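Local coordinates for AP endonuclease, family protein 2 (Mycobacterium smegmatis, PDB 5TNV) that binds a magnesium ion within a xylose isomerase-like TIM barrel and may have endonuclease activity, at residues P77-S82 with H124-L129; P71-V76 with I103-S108; S23-P28 with Y316-L321; N249-K254 with L291-P296. One frame throughout, in Å; residues are numbered along the deposited sequence. Where two conformers were deposited one is given.

Contact 1: residues P77-S82 with H124-L129; sequences PLAALS and HRLIDL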
loop_
_atom_site.group_PDB
_atom_site.type_symbol
_atom_site.label_atom_id
_atom_site.label_comp_id
_atom_site.label_asym_id
_atom_site.label_seq_id
_atom_site.Cartn_x
_atom_site.Cartn_y
_atom_site.Cartn_z
ATOM N N PRO A 77 -8.224 -28.940 -13.102
ATOM C CA PRO A 77 -7.198 -29.404 -14.041
ATOM C C PRO A 77 -7.815 -29.758 -15.365
ATOM O O PRO A 77 -8.229 -30.935 -15.589
ATOM C CB PRO A 77 -6.597 -30.590 -13.337
ATOM C CG PRO A 77 -7.770 -31.184 -12.580
ATOM C CD PRO A 77 -8.539 -29.988 -12.133
ATOM N N LEU A 78 -7.868 -28.812 -16.273
ATOM C CA LEU A 78 -8.552 -29.022 -17.548
ATOM C C LEU A 78 -7.945 -30.176 -18.349
ATOM O O LEU A 78 -8.688 -30.885 -19.028
ATOM C CB LEU A 78 -8.573 -27.741 -18.388
ATOM C CG LEU A 78 -9.306 -26.563 -17.757
ATOM C CD1 LEU A 78 -9.220 -25.347 -18.665
ATOM C CD2 LEU A 78 -10.761 -26.848 -17.441
ATOM N N ALA A 79 -6.635 -30.375 -18.279
ATOM C CA ALA A 79 -6.019 -31.453 -19.026
ATOM C C ALA A 79 -6.485 -32.830 -18.544
ATOM O O ALA A 79 -6.373 -33.797 -19.266
ATOM C CB ALA A 79 -4.500 -31.313 -18.957
ATOM N N ALA A 80 -6.941 -32.923 -17.308
ATOM C CA ALA A 80 -7.335 -34.178 -16.675
ATOM C C ALA A 80 -8.820 -34.467 -16.775
ATOM O O ALA A 80 -9.220 -35.591 -16.547
ATOM C CB ALA A 80 -6.928 -34.190 -15.200
ATOM N N LEU A 81 -9.652 -33.482 -17.055
ATOM C CA LEU A 81 -11.098 -33.713 -17.114
ATOM C C LEU A 81 -11.496 -34.510 -18.314
ATOM O O LEU A 81 -10.914 -34.419 -19.402
ATOM C CB LEU A 81 -11.850 -32.367 -17.147
ATOM C CG LEU A 81 -11.807 -31.502 -15.890
ATOM C CD1 LEU A 81 -12.650 -30.252 -16.141
ATOM C CD2 LEU A 81 -12.274 -32.231 -14.648
ATOM N N SER A 82 -12.579 -35.291 -18.137
ATOM C CA SER A 82 -13.206 -35.902 -19.266
ATOM C C SER A 82 -13.772 -34.825 -20.175
ATOM O O SER A 82 -14.019 -33.684 -19.776
ATOM C CB SER A 82 -14.359 -36.779 -18.827
ATOM O OG SER A 82 -15.415 -35.999 -18.266
ATOM N N HIS A 124 0.707 -30.403 -24.130
ATOM C CA HIS A 124 0.085 -30.634 -25.445
ATOM C C HIS A 124 -1.432 -30.641 -25.376
ATOM O O HIS A 124 -2.113 -30.079 -26.241
ATOM C CB HIS A 124 0.615 -31.948 -26.028
ATOM C CG HIS A 124 1.939 -31.875 -26.668
ATOM N ND1 HIS A 124 2.159 -31.142 -27.807
ATOM C CD2 HIS A 124 3.112 -32.527 -26.346
ATOM C CE1 HIS A 124 3.431 -31.335 -28.171
ATOM N NE2 HIS A 124 4.004 -32.157 -27.309
ATOM N N ARG A 125 -1.982 -31.290 -24.327
ATOM C CA ARG A 125 -3.446 -31.303 -24.165
ATOM C C ARG A 125 -3.987 -29.878 -24.018
ATOM O O ARG A 125 -5.038 -29.535 -24.594
ATOM C CB ARG A 125 -3.843 -32.176 -23.012
ATOM C CG ARG A 125 -3.727 -33.644 -23.216
ATOM C CD ARG A 125 -4.300 -34.520 -22.115
ATOM N NE ARG A 125 -5.726 -34.310 -22.037
ATOM C CZ ARG A 125 -6.655 -34.819 -22.844
ATOM N NH1 ARG A 125 -6.231 -35.620 -23.828
ATOM N NH2 ARG A 125 -7.946 -34.519 -22.646
ATOM N N LEU A 126 -3.297 -29.062 -23.224
ATOM C CA LEU A 126 -3.725 -27.665 -23.035
ATOM C C LEU A 126 -3.630 -26.861 -24.329
ATOM O O LEU A 126 -4.488 -26.008 -24.591
ATOM C CB LEU A 126 -2.958 -27.021 -21.906
ATOM C CG LEU A 126 -3.187 -27.620 -20.523
ATOM C CD1 LEU A 126 -2.251 -26.988 -19.503
ATOM C CD2 LEU A 126 -4.624 -27.428 -20.058
ATOM N N ILE A 127 -2.633 -27.128 -25.176
ATOM C CA ILE A 127 -2.541 -26.493 -26.484
ATOM C C ILE A 127 -3.723 -26.872 -27.356
ATOM O O ILE A 127 -4.200 -26.017 -28.110
ATOM C CB ILE A 127 -1.173 -26.770 -27.115
ATOM C CG1 ILE A 127 -0.047 -26.074 -26.345
ATOM C CG2 ILE A 127 -1.165 -26.404 -28.599
ATOM C CD1 ILE A 127 1.356 -26.485 -26.731
ATOM N N ASP A 128 -4.211 -28.105 -27.292
ATOM C CA ASP A 128 -5.435 -28.448 -27.995
ATOM C C ASP A 128 -6.690 -27.856 -27.407
ATOM O O ASP A 128 -7.576 -27.466 -28.150
ATOM C CB ASP A 128 -5.583 -30.005 -28.093
ATOM C CG ASP A 128 -4.691 -30.544 -29.189
ATOM O OD1 ASP A 128 -4.381 -29.869 -30.206
ATOM O OD2 ASP A 128 -4.281 -31.705 -29.037
ATOM N N LEU A 129 -6.762 -27.707 -26.080
ATOM C CA LEU A 129 -7.924 -27.111 -25.452
ATOM C C LEU A 129 -8.017 -25.613 -25.650
ATOM O O LEU A 129 -9.135 -25.041 -25.764
ATOM C CB LEU A 129 -7.946 -27.425 -23.927
ATOM C CG LEU A 129 -8.345 -28.877 -23.617
ATOM C CD1 LEU A 129 -7.903 -29.286 -22.226
ATOM C CD2 LEU A 129 -9.846 -29.036 -23.774
HETATM O O HOH W 1 -9.312 -32.795 -20.914
#

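Contact 2: residues P71-V76 with I103-S108; sequences PTDAWV and ISMTRS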
loop_
_atom_site.group_PDB
_atom_site.type_symbol
_atom_site.label_atom_id
_atom_site.label_comp_id
_atom_site.label_asym_id
_atom_site.label_seq_id
_atom_site.Cartn_x
_atom_site.Cartn_y
_atom_site.Cartn_z
ATOM N N PRO A 71 -7.003 -20.207 -15.939
ATOM C CA PRO A 71 -7.313 -21.218 -14.911
ATOM C C PRO A 71 -6.061 -21.808 -14.258
ATOM O O PRO A 71 -6.203 -22.487 -13.239
ATOM C CB PRO A 71 -8.052 -22.289 -15.718
ATOM C CG PRO A 71 -7.430 -22.196 -17.080
ATOM C CD PRO A 71 -7.271 -20.699 -17.295
ATOM N N THR A 72 -4.908 -21.600 -14.848
ATOM C CA THR A 72 -3.669 -22.306 -14.455
ATOM C C THR A 72 -3.876 -23.793 -14.607
ATOM O O THR A 72 -4.806 -24.234 -15.297
ATOM C CB THR A 72 -3.106 -21.861 -13.094
ATOM O OG1 THR A 72 -3.810 -22.499 -11.986
ATOM C CG2 THR A 72 -3.132 -20.369 -12.922
ATOM N N ASP A 73 -3.002 -24.599 -13.998
ATOM C CA ASP A 73 -3.169 -26.024 -13.774
ATOM C C ASP A 73 -3.232 -26.332 -12.297
ATOM O O ASP A 73 -3.240 -27.528 -11.915
ATOM C CB ASP A 73 -2.067 -26.861 -14.441
ATOM C CG ASP A 73 -0.702 -26.589 -13.912
ATOM O OD1 ASP A 73 -0.576 -25.727 -13.044
ATOM O OD2 ASP A 73 0.279 -27.217 -14.376
ATOM N N ALA A 74 -3.370 -25.328 -11.428
ATOM C CA ALA A 74 -3.377 -25.494 -9.965
ATOM C C ALA A 74 -4.774 -25.387 -9.362
ATOM O O ALA A 74 -4.903 -25.452 -8.125
ATOM C CB ALA A 74 -2.427 -24.451 -9.378
ATOM N N TRP A 75 -5.775 -25.233 -10.202
ATOM C CA TRP A 75 -7.193 -25.101 -9.836
ATOM C C TRP A 75 -7.884 -26.289 -10.518
ATOM O O TRP A 75 -7.439 -27.452 -10.362
ATOM C CB TRP A 75 -7.698 -23.695 -10.143
ATOM C CG TRP A 75 -9.158 -23.460 -9.929
ATOM C CD1 TRP A 75 -9.868 -23.640 -8.785
ATOM C CD2 TRP A 75 -10.089 -23.024 -10.903
ATOM N NE1 TRP A 75 -11.187 -23.338 -8.979
ATOM C CE2 TRP A 75 -11.351 -22.959 -10.281
ATOM C CE3 TRP A 75 -10.021 -22.661 -12.265
ATOM C CZ2 TRP A 75 -12.512 -22.571 -10.961
ATOM C CZ3 TRP A 75 -11.155 -22.287 -12.935
ATOM C CH2 TRP A 75 -12.392 -22.236 -12.281
ATOM N N VAL A 76 -8.965 -26.109 -11.265
ATOM C CA VAL A 76 -9.591 -27.202 -12.013
ATOM C C VAL A 76 -8.610 -27.675 -13.095
ATOM O O VAL A 76 -8.211 -26.848 -13.929
ATOM C CB VAL A 76 -10.914 -26.732 -12.631
ATOM C CG1 VAL A 76 -11.492 -27.817 -13.514
ATOM C CG2 VAL A 76 -11.921 -26.272 -11.585
ATOM N N ILE A 103 -3.626 -20.021 -20.536
ATOM C CA ILE A 103 -3.557 -21.127 -19.575
ATOM C C ILE A 103 -2.088 -21.254 -19.128
ATOM O O ILE A 103 -1.227 -21.588 -19.939
ATOM C CB ILE A 103 -4.067 -22.453 -20.134
ATOM C CG1 ILE A 103 -5.470 -22.328 -20.687
ATOM C CG2 ILE A 103 -3.936 -23.533 -19.068
ATOM C CD1 ILE A 103 -5.989 -23.560 -21.421
ATOM N N SER A 104 -1.855 -21.027 -17.845
ATOM C CA SER A 104 -0.513 -21.031 -17.258
ATOM C C SER A 104 -0.282 -22.230 -16.383
ATOM O O SER A 104 -0.808 -22.341 -15.278
ATOM C CB SER A 104 -0.280 -19.751 -16.430
ATOM O OG SER A 104 -0.318 -18.594 -17.260
ATOM N N MET A 105 0.584 -23.139 -16.836
ATOM C CA MET A 105 1.032 -24.239 -16.012
ATOM C C MET A 105 1.936 -23.705 -14.925
ATOM O O MET A 105 2.705 -22.800 -15.197
ATOM C CB MET A 105 1.755 -25.272 -16.875
ATOM C CG MET A 105 0.880 -25.917 -17.916
ATOM S SD MET A 105 1.761 -27.016 -19.030
ATOM C CE MET A 105 2.243 -28.463 -18.061
ATOM N N THR A 106 1.871 -24.290 -13.743
ATOM C CA THR A 106 2.640 -23.681 -12.649
ATOM C C THR A 106 3.885 -24.494 -12.449
ATOM O O THR A 106 4.807 -24.595 -13.242
ATOM C CB THR A 106 1.688 -23.480 -11.463
ATOM O OG1 THR A 106 1.135 -24.731 -10.988
ATOM C CG2 THR A 106 0.512 -22.590 -11.884
ATOM N N ARG A 107 4.311 -25.088 -11.472
ATOM C CA ARG A 107 5.189 -26.030 -10.880
ATOM C C ARG A 107 4.978 -27.431 -11.491
ATOM O O ARG A 107 4.805 -28.420 -10.829
ATOM C CB ARG A 107 5.102 -25.998 -9.354
ATOM C CG ARG A 107 5.445 -24.585 -8.818
ATOM C CD ARG A 107 5.450 -24.504 -7.290
ATOM N NE ARG A 107 5.580 -23.107 -6.882
ATOM C CZ ARG A 107 6.705 -22.413 -6.929
ATOM N NH1 ARG A 107 7.848 -22.981 -7.277
ATOM N NH2 ARG A 107 6.679 -21.135 -6.594
ATOM N N SER A 108 5.044 -27.428 -12.815
ATOM C CA SER A 108 4.783 -28.556 -13.691
ATOM C C SER A 108 5.794 -28.572 -14.815
ATOM O O SER A 108 5.473 -28.516 -15.998
ATOM C CB SER A 108 3.367 -28.486 -14.261
ATOM O OG SER A 108 2.457 -28.438 -13.203
#

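Contact 3: residues S23-P28 with Y316-L321; sequences SAHTWP and YILQVL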
loop_
_atom_site.group_PDB
_atom_site.type_symbol
_atom_site.label_atom_id
_atom_site.label_comp_id
_atom_site.label_asym_id
_atom_site.label_seq_id
_atom_site.Cartn_x
_atom_site.Cartn_y
_atom_site.Cartn_z
ATOM N N SER A 23 -7.749 -3.156 -28.543
ATOM C CA SER A 23 -7.980 -1.801 -28.008
ATOM C C SER A 23 -7.834 -1.860 -26.491
ATOM O O SER A 23 -7.823 -2.976 -25.967
ATOM C CB SER A 23 -9.376 -1.345 -28.380
ATOM O OG SER A 23 -10.392 -1.912 -27.570
ATOM N N ALA A 24 -7.785 -0.745 -25.791
ATOM C CA ALA A 24 -7.702 -0.840 -24.333
ATOM C C ALA A 24 -8.857 -1.683 -23.719
ATOM O O ALA A 24 -8.582 -2.514 -22.828
ATOM C CB ALA A 24 -7.664 0.530 -23.683
ATOM N N HIS A 25 -10.077 -1.498 -24.170
ATOM C CA HIS A 25 -11.233 -2.169 -23.516
ATOM C C HIS A 25 -11.428 -3.607 -23.910
ATOM O O HIS A 25 -12.211 -4.359 -23.337
ATOM C CB HIS A 25 -12.461 -1.261 -23.821
ATOM C CG HIS A 25 -12.128 -0.122 -22.839
ATOM N ND1 HIS A 25 -11.089 0.782 -23.078
ATOM C CD2 HIS A 25 -12.603 0.223 -21.617
ATOM C CE1 HIS A 25 -10.962 1.650 -22.085
ATOM N NE2 HIS A 25 -11.890 1.331 -21.186
ATOM N N THR A 26 -10.699 -4.076 -24.908
ATOM C CA THR A 26 -10.782 -5.486 -25.275
ATOM C C THR A 26 -9.479 -6.204 -24.988
ATOM O O THR A 26 -9.401 -7.411 -25.241
ATOM C CB THR A 26 -11.166 -5.678 -26.747
ATOM O OG1 THR A 26 -10.203 -4.958 -27.553
ATOM C CG2 THR A 26 -12.585 -5.177 -26.950
ATOM N N TRP A 27 -8.418 -5.525 -24.544
ATOM C CA TRP A 27 -7.155 -6.203 -24.301
ATOM C C TRP A 27 -7.351 -7.198 -23.165
ATOM O O TRP A 27 -7.742 -6.787 -22.070
ATOM C CB TRP A 27 -6.075 -5.171 -23.940
ATOM C CG TRP A 27 -4.679 -5.671 -24.136
ATOM C CD1 TRP A 27 -4.134 -6.836 -23.689
ATOM C CD2 TRP A 27 -3.635 -5.009 -24.879
ATOM N NE1 TRP A 27 -2.842 -6.954 -24.103
ATOM C CE2 TRP A 27 -2.498 -5.826 -24.836
ATOM C CE3 TRP A 27 -3.567 -3.793 -25.592
ATOM C CZ2 TRP A 27 -1.317 -5.466 -25.450
ATOM C CZ3 TRP A 27 -2.392 -3.438 -26.203
ATOM C CH2 TRP A 27 -1.277 -4.295 -26.121
ATOM N N PRO A 28 -7.112 -8.489 -23.342
ATOM C CA PRO A 28 -7.388 -9.419 -22.242
ATOM C C PRO A 28 -6.474 -9.194 -21.036
ATOM O O PRO A 28 -5.268 -9.161 -21.201
ATOM C CB PRO A 28 -7.219 -10.805 -22.887
ATOM C CG PRO A 28 -7.492 -10.566 -24.328
ATOM C CD PRO A 28 -6.774 -9.250 -24.560
ATOM N N TYR A 316 -6.091 -0.860 -12.961
ATOM C CA TYR A 316 -4.886 -0.073 -13.185
ATOM C C TYR A 316 -4.385 -0.214 -14.609
ATOM O O TYR A 316 -4.110 0.786 -15.281
ATOM C CB TYR A 316 -3.842 -0.521 -12.158
ATOM C CG TYR A 316 -2.484 0.108 -12.385
ATOM C CD1 TYR A 316 -2.208 1.341 -11.811
ATOM C CD2 TYR A 316 -1.487 -0.478 -13.132
ATOM C CE1 TYR A 316 -1.004 1.975 -11.984
ATOM C CE2 TYR A 316 -0.264 0.128 -13.276
ATOM C CZ TYR A 316 -0.019 1.363 -12.699
ATOM O OH TYR A 316 1.218 1.947 -12.853
ATOM N N ILE A 317 -4.220 -1.451 -15.060
ATOM C CA ILE A 317 -3.732 -1.710 -16.414
ATOM C C ILE A 317 -4.679 -1.080 -17.431
ATOM O O ILE A 317 -4.238 -0.467 -18.410
ATOM C CB ILE A 317 -3.540 -3.224 -16.661
ATOM C CG1 ILE A 317 -2.465 -3.810 -15.750
ATOM C CG2 ILE A 317 -3.256 -3.519 -18.122
ATOM C CD1 ILE A 317 -2.473 -5.307 -15.675
ATOM N N LEU A 318 -5.987 -1.227 -17.234
ATOM C CA LEU A 318 -6.943 -0.669 -18.174
ATOM C C LEU A 318 -6.755 0.848 -18.263
ATOM O O LEU A 318 -6.815 1.377 -19.381
ATOM C CB LEU A 318 -8.338 -1.109 -17.740
ATOM C CG LEU A 318 -9.501 -0.517 -18.535
ATOM C CD1 LEU A 318 -9.430 -0.982 -19.977
ATOM C CD2 LEU A 318 -10.815 -0.854 -17.846
ATOM N N GLN A 319 -6.529 1.558 -17.181
ATOM C CA GLN A 319 -6.324 3.015 -17.274
ATOM C C GLN A 319 -5.039 3.290 -18.026
ATOM O O GLN A 319 -4.998 4.258 -18.833
ATOM C CB GLN A 319 -6.366 3.652 -15.888
ATOM C CG GLN A 319 -6.360 5.178 -15.940
ATOM C CD GLN A 319 -5.024 5.880 -16.171
ATOM O OE1 GLN A 319 -3.956 5.389 -15.781
ATOM N NE2 GLN A 319 -5.064 7.006 -16.844
ATOM N N VAL A 320 -3.950 2.625 -17.727
ATOM C CA VAL A 320 -2.678 2.875 -18.377
ATOM C C VAL A 320 -2.839 2.667 -19.895
ATOM O O VAL A 320 -2.391 3.496 -20.694
ATOM C CB VAL A 320 -1.558 1.990 -17.786
ATOM C CG1 VAL A 320 -0.274 2.080 -18.610
ATOM C CG2 VAL A 320 -1.258 2.376 -16.335
ATOM N N LEU A 321 -3.452 1.561 -20.271
ATOM C CA LEU A 321 -3.668 1.235 -21.690
ATOM C C LEU A 321 -4.560 2.258 -22.348
ATOM O O LEU A 321 -4.316 2.673 -23.489
ATOM C CB LEU A 321 -4.298 -0.154 -21.868
ATOM C CG LEU A 321 -3.441 -1.356 -21.500
ATOM C CD1 LEU A 321 -4.248 -2.632 -21.641
ATOM C CD2 LEU A 321 -2.149 -1.455 -22.338
#

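Contact 4: residues N249-K254 with L291-P296; sequences NFWHIK and LGYTGP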
loop_
_atom_site.group_PDB
_atom_site.type_symbol
_atom_site.label_atom_id
_atom_site.label_comp_id
_atom_site.label_asym_id
_atom_site.label_seq_id
_atom_site.Cartn_x
_atom_site.Cartn_y
_atom_site.Cartn_z
ATOM N N ASN A 249 5.698 -12.395 -25.363
ATOM C CA ASN A 249 4.385 -12.645 -26.022
ATOM C C ASN A 249 3.240 -12.795 -25.017
ATOM O O ASN A 249 2.119 -13.073 -25.438
ATOM C CB ASN A 249 4.456 -13.817 -26.986
ATOM C CG ASN A 249 4.719 -15.134 -26.264
ATOM O OD1 ASN A 249 5.085 -15.185 -25.098
ATOM N ND2 ASN A 249 4.613 -16.234 -26.995
ATOM N N PHE A 250 3.496 -12.634 -23.735
ATOM C CA PHE A 250 2.529 -12.862 -22.653
ATOM C C PHE A 250 3.133 -12.211 -21.417
ATOM O O PHE A 250 4.342 -12.049 -21.361
ATOM C CB PHE A 250 2.368 -14.370 -22.452
ATOM C CG PHE A 250 1.415 -14.786 -21.348
ATOM C CD1 PHE A 250 0.127 -14.284 -21.278
ATOM C CD2 PHE A 250 1.810 -15.728 -20.392
ATOM C CE1 PHE A 250 -0.754 -14.678 -20.310
ATOM C CE2 PHE A 250 0.916 -16.136 -19.410
ATOM C CZ PHE A 250 -0.367 -15.644 -19.376
ATOM N N TRP A 251 2.314 -11.891 -20.418
ATOM C CA TRP A 251 2.868 -11.131 -19.289
ATOM C C TRP A 251 2.070 -11.405 -17.997
ATOM O O TRP A 251 1.002 -10.867 -17.808
ATOM C CB TRP A 251 2.864 -9.651 -19.653
ATOM C CG TRP A 251 3.773 -8.777 -18.821
ATOM C CD1 TRP A 251 4.527 -9.055 -17.704
ATOM C CD2 TRP A 251 4.020 -7.387 -19.130
ATOM N NE1 TRP A 251 5.202 -7.922 -17.310
ATOM C CE2 TRP A 251 4.917 -6.896 -18.162
ATOM C CE3 TRP A 251 3.549 -6.569 -20.130
ATOM C CZ2 TRP A 251 5.347 -5.572 -18.202
ATOM C CZ3 TRP A 251 3.969 -5.235 -20.181
ATOM C CH2 TRP A 251 4.860 -4.758 -19.207
ATOM N N HIS A 252 2.673 -12.200 -17.116
ATOM C CA HIS A 252 2.303 -12.255 -15.700
ATOM C C HIS A 252 2.847 -10.961 -15.071
ATOM O O HIS A 252 4.064 -10.745 -15.098
ATOM C CB HIS A 252 2.921 -13.441 -14.987
ATOM C CG HIS A 252 2.333 -14.775 -15.228
ATOM N ND1 HIS A 252 2.724 -15.854 -14.469
ATOM C CD2 HIS A 252 1.413 -15.177 -16.156
ATOM C CE1 HIS A 252 2.015 -16.868 -14.939
ATOM N NE2 HIS A 252 1.215 -16.530 -15.928
ATOM N N ILE A 253 1.960 -10.158 -14.540
ATOM C CA ILE A 253 2.331 -8.773 -14.174
ATOM C C ILE A 253 1.955 -8.540 -12.708
ATOM O O ILE A 253 0.778 -8.493 -12.362
ATOM C CB ILE A 253 1.695 -7.788 -15.172
ATOM C CG1 ILE A 253 2.151 -6.348 -14.883
ATOM C CG2 ILE A 253 0.190 -7.890 -15.277
ATOM C CD1 ILE A 253 1.850 -5.363 -16.002
ATOM N N LYS A 254 2.978 -8.365 -11.880
ATOM C CA LYS A 254 2.801 -8.156 -10.434
ATOM C C LYS A 254 3.938 -7.281 -9.931
ATOM O O LYS A 254 4.986 -7.125 -10.567
ATOM C CB LYS A 254 2.698 -9.473 -9.665
ATOM C CG LYS A 254 3.907 -10.371 -9.718
ATOM C CD LYS A 254 3.786 -11.549 -8.758
ATOM C CE LYS A 254 4.902 -12.593 -8.867
ATOM N NZ LYS A 254 4.782 -13.379 -10.118
ATOM N N LEU A 291 7.643 -1.042 -27.813
ATOM C CA LEU A 291 8.450 -2.150 -28.314
ATOM C C LEU A 291 7.627 -3.176 -29.079
ATOM O O LEU A 291 8.214 -4.183 -29.501
ATOM C CB LEU A 291 9.237 -2.786 -27.181
ATOM C CG LEU A 291 10.282 -1.921 -26.516
ATOM C CD1 LEU A 291 10.846 -2.572 -25.260
ATOM C CD2 LEU A 291 11.381 -1.607 -27.505
ATOM N N GLY A 292 6.320 -2.953 -29.301
ATOM C CA GLY A 292 5.494 -3.822 -30.110
ATOM C C GLY A 292 4.813 -4.943 -29.341
ATOM O O GLY A 292 4.295 -5.851 -29.981
ATOM N N TYR A 293 4.747 -4.875 -28.024
ATOM C CA TYR A 293 4.102 -5.905 -27.244
ATOM C C TYR A 293 2.627 -5.943 -27.573
ATOM O O TYR A 293 1.958 -4.906 -27.563
ATOM C CB TYR A 293 4.334 -5.625 -25.729
ATOM C CG TYR A 293 3.659 -6.709 -24.904
ATOM C CD1 TYR A 293 4.204 -7.970 -24.789
ATOM C CD2 TYR A 293 2.426 -6.499 -24.259
ATOM C CE1 TYR A 293 3.611 -8.969 -24.045
ATOM C CE2 TYR A 293 1.775 -7.507 -23.543
ATOM C CZ TYR A 293 2.376 -8.745 -23.447
ATOM O OH TYR A 293 1.816 -9.792 -22.810
ATOM N N THR A 294 2.096 -7.131 -27.814
ATOM C CA THR A 294 0.667 -7.314 -28.107
ATOM C C THR A 294 0.004 -8.462 -27.390
ATOM O O THR A 294 -1.186 -8.686 -27.598
ATOM C CB THR A 294 0.458 -7.550 -29.637
ATOM O OG1 THR A 294 1.159 -8.749 -30.028
ATOM C CG2 THR A 294 0.970 -6.397 -30.467
ATOM N N GLY A 295 0.707 -9.182 -26.521
ATOM C CA GLY A 295 0.125 -10.344 -25.878
ATOM C C GLY A 295 -0.818 -10.032 -24.756
ATOM O O GLY A 295 -0.841 -8.914 -24.230
ATOM N N PRO A 296 -1.603 -11.003 -24.312
ATOM C CA PRO A 296 -2.531 -10.783 -23.209
ATOM C C PRO A 296 -1.743 -10.572 -21.893
ATOM O O PRO A 296 -0.597 -10.963 -21.757
ATOM C CB PRO A 296 -3.386 -12.048 -23.186
ATOM C CG PRO A 296 -2.596 -13.071 -23.848
ATOM C CD PRO A 296 -1.658 -12.409 -24.812
#

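Contact 1: residues P77-S82 with H124-L129
In the TIM barrel, the loop between strand 68-70 and helix 83-95 rests on helix 116-133 through Ala79, which meets both Arg125 and Leu126. Arg125 reaches along the loop backbone and bends at its third torsion (chi3 64°), bringing NE to Ala79 O at 2.9 Å. The donor sits in the carbonyl plane on a lone pair, but the N-H...O angle of 139° makes the bond far from straight, and the acceptor lies tilted from the guanidinium plane. Arg125 NH2 then donates at 2.8 Å to the oxygen of water 1, which stands at the edge of the guanidinium and in its plane. That water passes its own two donations to Leu78 O and Leu81 O. One arginine of helix 116-133 is thus linked to three carbonyls, one directly and two through the water, around the turn at 78-80, shortly before Ser82, the N-cap of helix 83-95. Below the polar layer the contact is apolar. Ala79 CB touches Leu126 CD2 at 4.0 Å, and Leu78 CB faces Leu129 CD1 at 4.2 Å; the same Leu129 methyl packs 3.7 Å from Leu78 O. Leu78 also packs on Ile86 and Phe89 of helix 83-95.

Contact 2: residues P71-V76 with I103-S108
Pro71 meets Ile103 where strand 68-70 has just ended, the ring carbon CG lying 4.1 Å from Ile103 CG1 as the two side chains cross at a slant. At Thr72 the backbone takes a positive phi and forms an ST turn: OG1 accepts from Ala74 N at 2.9 Å while donating to Pro71 O. Thr72 CA makes a CA-H...O contact of 3.0 Å with Ser104 O. Asp73 carries most of the polar contact. Its CG stands between the backbone N and the carbonyl carbon (chi1 63°), which turns the carboxylate onto the loop after strand 99-104. Asp73 OD1 takes Thr106 N at 2.9 Å from above the carboxylate plane, 37° out of it, and, in the modelled conformer of Thr106, also OG1 on its syn lone pair. Asp73 OD2 receives Ser108 OG at 2.8 Å on the syn side, again tilted from the plane, and lies 3.5 Å from Met105 CA. Ala74 CB lies 3.9 Å from Thr106 OG1. With donors on both oxygens, the carboxylate is fixed in its rotation and joins two neighbouring loops at the C-terminal end of the barrel strands, beside Ser104, whose OG bonds to Asp70 and to the magnesium ligand His252.

Contact 3: residues S23-P28 with Y316-L321
His25 lies with one ring face over Leu318, the two side chains crossing at about a right angle. In the modelled conformer of Leu318, CD1 stands 3.6 Å from the ring centroid and only 12° off the ring normal, a CH-pi contact centred on the imidazole. Leu318 gets there with CG anti to its backbone N (chi1 175°), so that the branch leans off the helix toward the loop; CD1 also comes within 3.3 Å of Ala24 O. A second perpendicular crossing joins Trp27 and Leu321. Here Leu321 CD1 approaches Trp27 CB at 3.9 Å and meets the indole obliquely, while CD2 of the same leucine hangs 4.2 Å above the plane of the Trp27 ring, displaced toward its rim. Ala24 points its CB at the helix, 3.9 Å from Leu321 CB. Two leucine-ring contacts and the Ala24-Leu321 packing make up most of the interface, with His25 on the exposed side and Trp27 buried. In the fold, the loop ahead of strand 29-32 packs on the last helix, 306-325. Trp27 also reaches Leu289 of helix 281-290 and Phe297 of strand 297-299, and Pro28 bonds by its backbone to Phe297, so the first and last strands of the barrel close side by side next to this helix.

Contact 4: residues N249-K254 with L291-P296
Trp251 and Tyr293 form the aromatic part of the contact, a T-shaped pair in which the indole edge points at the phenol face, centroids 5.5 Å apart and planes at 79°. Gly295 N lies 3.5 Å above the opposite face of the Tyr293 ring, so the phenol has a partner over each face. Polar contacts gather at Pro296 O, which takes a weak bond from Trp251 N (3.3 Å) and another weak one from Tyr293 OH (2.9 Å). Gly295 CA adds a CA-H...O contact of 3.4 Å to Asn249 O. Apolar packing comes from Phe250 CD1 at 3.9 Å from Pro296 CG. The loop leading into strand 297-299 thus packs on the start of strand 251-261, its parallel neighbour in the TIM barrel, where side chains alternate: Trp251 turns out to helix 281-290, whereas His252 turns in, where its ND1 binds magnesium together with Glu193 and Asp223.

Contacts 2 and 4 lie nearest the centre of the chain and meet through the Ser104-His252 bond beside the metal; contact 2 is held mainly by a carboxylate, contact 4 by aromatic rings and weak backbone bonds. Contact 1 lies further out, partly open to solvent, and is cemented by an arginine and a water; it shares the 68-70 to 83-95 loop with contact 2, and Leu126 packs on Met105. Contact 3 is about as far from the centre but buried, and almost wholly apolar, yet its Trp27 bonds to Gly295 O of contact 4. Contacts 1 and 3 do not touch, their centres being about 29 Å apart.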